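N-acetylglucosamine-6-phosphate deacetylase (Mycobacterium smegmatis, PDB 6FV4) probably removes the acetyl group from N-acetylglucosamine-6-phosphate, a metal-dependent hydrolysis in amino-sugar metabolism. Local coordinates at residues Ala94-His99 with Ala286-Ser291. The protein carries 1 engineered substitution. Numbering follows the deposited sequence.
Sequences ALHRAH and AATGMS
In the metal-dependent amidohydrolase fold, the C-terminal end of helix 86-98 packs against the loop between strands 278-281 and 293-297, where Leu95 and His96 meet a type II beta turn running from Ala287 to Met290. At the two central positions of the turn, the Thr288 methyl and carbonyl and the Gly289 backbone meet Leu95, which splits its branches between them. Leu95 CD2 presses on the Thr288 carbonyl, 3.2 Å from Thr288 O, and also lies 3.8 Å from the methyl Thr288 CG2, while Leu95 CD1 rests 3.9 Å from Gly289 CA. CG of Leu95 is anti to the backbone N (chi1 177°), and a chi2 of 91°, away from the usual staggered values, sets the two branches; CD2 also lies over one face of the neighbouring His96 ring, offset toward its rim. Thr288 CG2 touches both helix residues, approaching the imidazole obliquely at 4.0 Å from His96 CE1; the His96 and Thr288 side chains cross at about a right angle. His96 NE2 is hydrogen-bonded to Gly75 O, and Thr288 OG1 to Met285 O just before the loop segment. Gly289 has positive phi (82°), which favours glycine, and its bare CA lets CD1 settle against the backbone. The Thr288 side chain lies about 8 Å from that of His74, a zinc ligand. Van der Waals contacts therefore carry the contact, the tightest being a methyl against a carbonyl oxygen, while the polar ends of His96 and Thr288 are satisfied outside the two segments.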
ATOM      1  N   ALA B  94      22.803  -8.055  26.627  1.00 27.87           N
ATOM      2  CA  ALA B  94      22.588  -9.419  27.102  1.00 31.22           C
ATOM      3  C   ALA B  94      21.132  -9.839  26.942  1.00 30.67           C
ATOM      4  O   ALA B  94      20.846 -11.000  26.641  1.00 30.20           O
ATOM      5  CB  ALA B  94      23.015  -9.548  28.564  1.00 33.01           C
ATOM      6  N   LEU B  95      20.199  -8.904  27.140  1.00 32.08           N
ATOM      7  CA  LEU B  95      18.786  -9.234  27.029  1.00 29.66           C
ATOM      8  C   LEU B  95      18.411  -9.564  25.596  1.00 28.80           C
ATOM      9  O   LEU B  95      17.841 -10.621  25.316  1.00 28.45           O
ATOM     10  CB  LEU B  95      17.915  -8.084  27.533  1.00 28.16           C
ATOM     11  CG  LEU B  95      16.520  -8.625  27.256  1.00 32.32           C
ATOM     12  CD1 LEU B  95      15.996  -9.384  28.455  1.00 32.67           C
ATOM     13  CD2 LEU B  95      15.552  -7.576  26.727  1.00 32.76           C
ATOM     14  N   HIS B  96      18.705  -8.652  24.672  1.00 27.69           N
ATOM     15  CA  HIS B  96      18.314  -8.860  23.287  1.00 27.49           C
ATOM     16  C   HIS B  96      19.087 -10.000  22.640  1.00 30.15           C
ATOM     17  O   HIS B  96      18.524 -10.738  21.827  1.00 24.40           O
ATOM     18  CB  HIS B  96      18.493  -7.573  22.509  1.00 27.23           C
ATOM     19  CG  HIS B  96      17.490  -6.538  22.885  1.00 28.64           C
ATOM     20  ND1 HIS B  96      16.210  -6.537  22.374  1.00 24.34           N
ATOM     21  CD2 HIS B  96      17.549  -5.513  23.767  1.00 23.98           C
ATOM     22  CE1 HIS B  96      15.530  -5.536  22.906  1.00 27.79           C
ATOM     23  NE2 HIS B  96      16.320  -4.898  23.751  1.00 26.26           N
ATOM     24  N   ARG B  97      20.367 -10.161  22.989  1.00 27.21           N
ATOM     25  CA  ARG B  97      21.146 -11.288  22.465  1.00 29.98           C
ATOM     26  C   ARG B  97      20.502 -12.626  22.822  1.00 32.10           C
ATOM     27  O   ARG B  97      20.468 -13.549  21.998  1.00 30.23           O
ATOM     28  CB  ARG B  97      22.585 -11.236  23.005  1.00 28.14           C
ATOM     29  CG  ARG B  97      23.670 -11.612  21.994  1.00 34.98           C
ATOM     30  CD  ARG B  97      25.064 -11.129  22.443  1.00 31.44           C
ATOM     31  NE  ARG B  97      25.545  -9.978  21.683  1.00 29.13           N
ATOM     32  CZ  ARG B  97      26.730  -9.393  21.875  1.00 32.75           C
ATOM     33  NH1 ARG B  97      27.560  -9.854  22.796  1.00 31.85           N
ATOM     34  NH2 ARG B  97      27.088  -8.339  21.152  1.00 33.62           N
ATOM     35  N   ALA B  98      19.991 -12.749  24.053  1.00 29.78           N
ATOM     36  CA  ALA B  98      19.366 -13.984  24.501  1.00 32.62           C
ATOM     37  C   ALA B  98      18.070 -14.273  23.755  1.00 32.27           C
ATOM     38  O   ALA B  98      17.612 -15.417  23.752  1.00 32.43           O
ATOM     39  CB  ALA B  98      19.095 -13.920  26.005  1.00 37.24           C
ATOM     40  N   HIS B  99      17.469 -13.263  23.134  1.00 31.08           N
ATOM     41  CA  HIS B  99      16.284 -13.449  22.319  1.00 29.16           C
ATOM     42  C   HIS B  99      16.585 -13.448  20.831  1.00 30.38           C
ATOM     43  O   HIS B  99      15.651 -13.347  20.027  1.00 30.05           O
ATOM     44  CB  HIS B  99      15.258 -12.378  22.656  1.00 32.11           C
ATOM     45  CG  HIS B  99      14.740 -12.499  24.048  1.00 36.37           C
ATOM     46  ND1 HIS B  99      13.621 -13.236  24.357  1.00 36.62           N
ATOM     47  CD2 HIS B  99      15.215 -12.016  25.219  1.00 35.34           C
ATOM     48  CE1 HIS B  99      13.411 -13.182  25.660  1.00 39.99           C
ATOM     49  NE2 HIS B  99      14.364 -12.449  26.206  1.00 37.60           N
ATOM     50  N   ALA B 286      14.161   0.480  27.668  1.00 25.92           N
ATOM     51  CA  ALA B 286      14.961  -0.179  28.692  1.00 25.72           C
ATOM     52  C   ALA B 286      14.186  -1.180  29.534  1.00 26.18           C
ATOM     53  O   ALA B 286      14.808  -2.073  30.113  1.00 29.07           O
ATOM     54  CB  ALA B 286      15.625   0.864  29.604  1.00 31.44           C
ATOM     55  N   ALA B 287      12.854  -1.091  29.602  1.00 28.33           N
ATOM     56  CA  ALA B 287      12.108  -2.056  30.405  1.00 29.67           C
ATOM     57  C   ALA B 287      11.865  -3.376  29.687  1.00 31.16           C
ATOM     58  O   ALA B 287      11.342  -4.307  30.304  1.00 26.58           O
ATOM     59  CB  ALA B 287      10.765  -1.472  30.842  1.00 27.82           C
ATOM     60  N   THR B 288      12.224  -3.475  28.409  1.00 28.66           N
ATOM     61  CA  THR B 288      12.043  -4.713  27.662  1.00 26.29           C
ATOM     62  C   THR B 288      12.682  -5.895  28.377  1.00 29.39           C
ATOM     63  O   THR B 288      13.849  -5.841  28.777  1.00 30.94           O
ATOM     64  CB  THR B 288      12.650  -4.557  26.266  1.00 28.34           C
ATOM     65  OG1 THR B 288      12.061  -3.415  25.629  1.00 26.85           O
ATOM     66  CG2 THR B 288      12.391  -5.811  25.420  1.00 29.69           C
ATOM     67  N   GLY B 289      11.904  -6.966  28.542  1.00 30.64           N
ATOM     68  CA  GLY B 289      12.391  -8.200  29.132  1.00 31.99           C
ATOM     69  C   GLY B 289      12.420  -8.242  30.644  1.00 35.35           C
ATOM     70  O   GLY B 289      12.891  -9.238  31.211  1.00 36.27           O
ATOM     71  N   MET B 290      11.944  -7.206  31.321  1.00 34.73           N
ATOM     72  CA  MET B 290      11.953  -7.191  32.776  1.00 35.67           C
ATOM     73  C   MET B 290      10.651  -7.756  33.323  1.00 36.57           C
ATOM     74  O   MET B 290       9.590  -7.628  32.709  1.00 34.78           O
ATOM     75  CB  MET B 290      12.158  -5.774  33.307  1.00 33.17           C
ATOM     76  CG  MET B 290      13.452  -5.143  32.833  1.00 35.47           C
ATOM     77  SD  MET B 290      13.646  -3.525  33.574  1.00 42.89           S
ATOM     78  CE  MET B 290      14.450  -4.000  35.101  1.00 38.16           C
ATOM     79  N   SER B 291      10.751  -8.386  34.489  1.00 37.84           N
ATOM     80  CA  SER B 291       9.583  -8.894  35.186  1.00 40.38           C
ATOM     81  C   SER B 291       8.698  -7.743  35.645  1.00 40.96           C
ATOM     82  O   SER B 291       9.110  -6.578  35.685  1.00 34.44           O
ATOM     83  CB  SER B 291      10.001  -9.727  36.400  1.00 47.37           C
ATOM     84  OG  SER B 291      10.911 -10.750  36.038  1.00 53.73           O
TER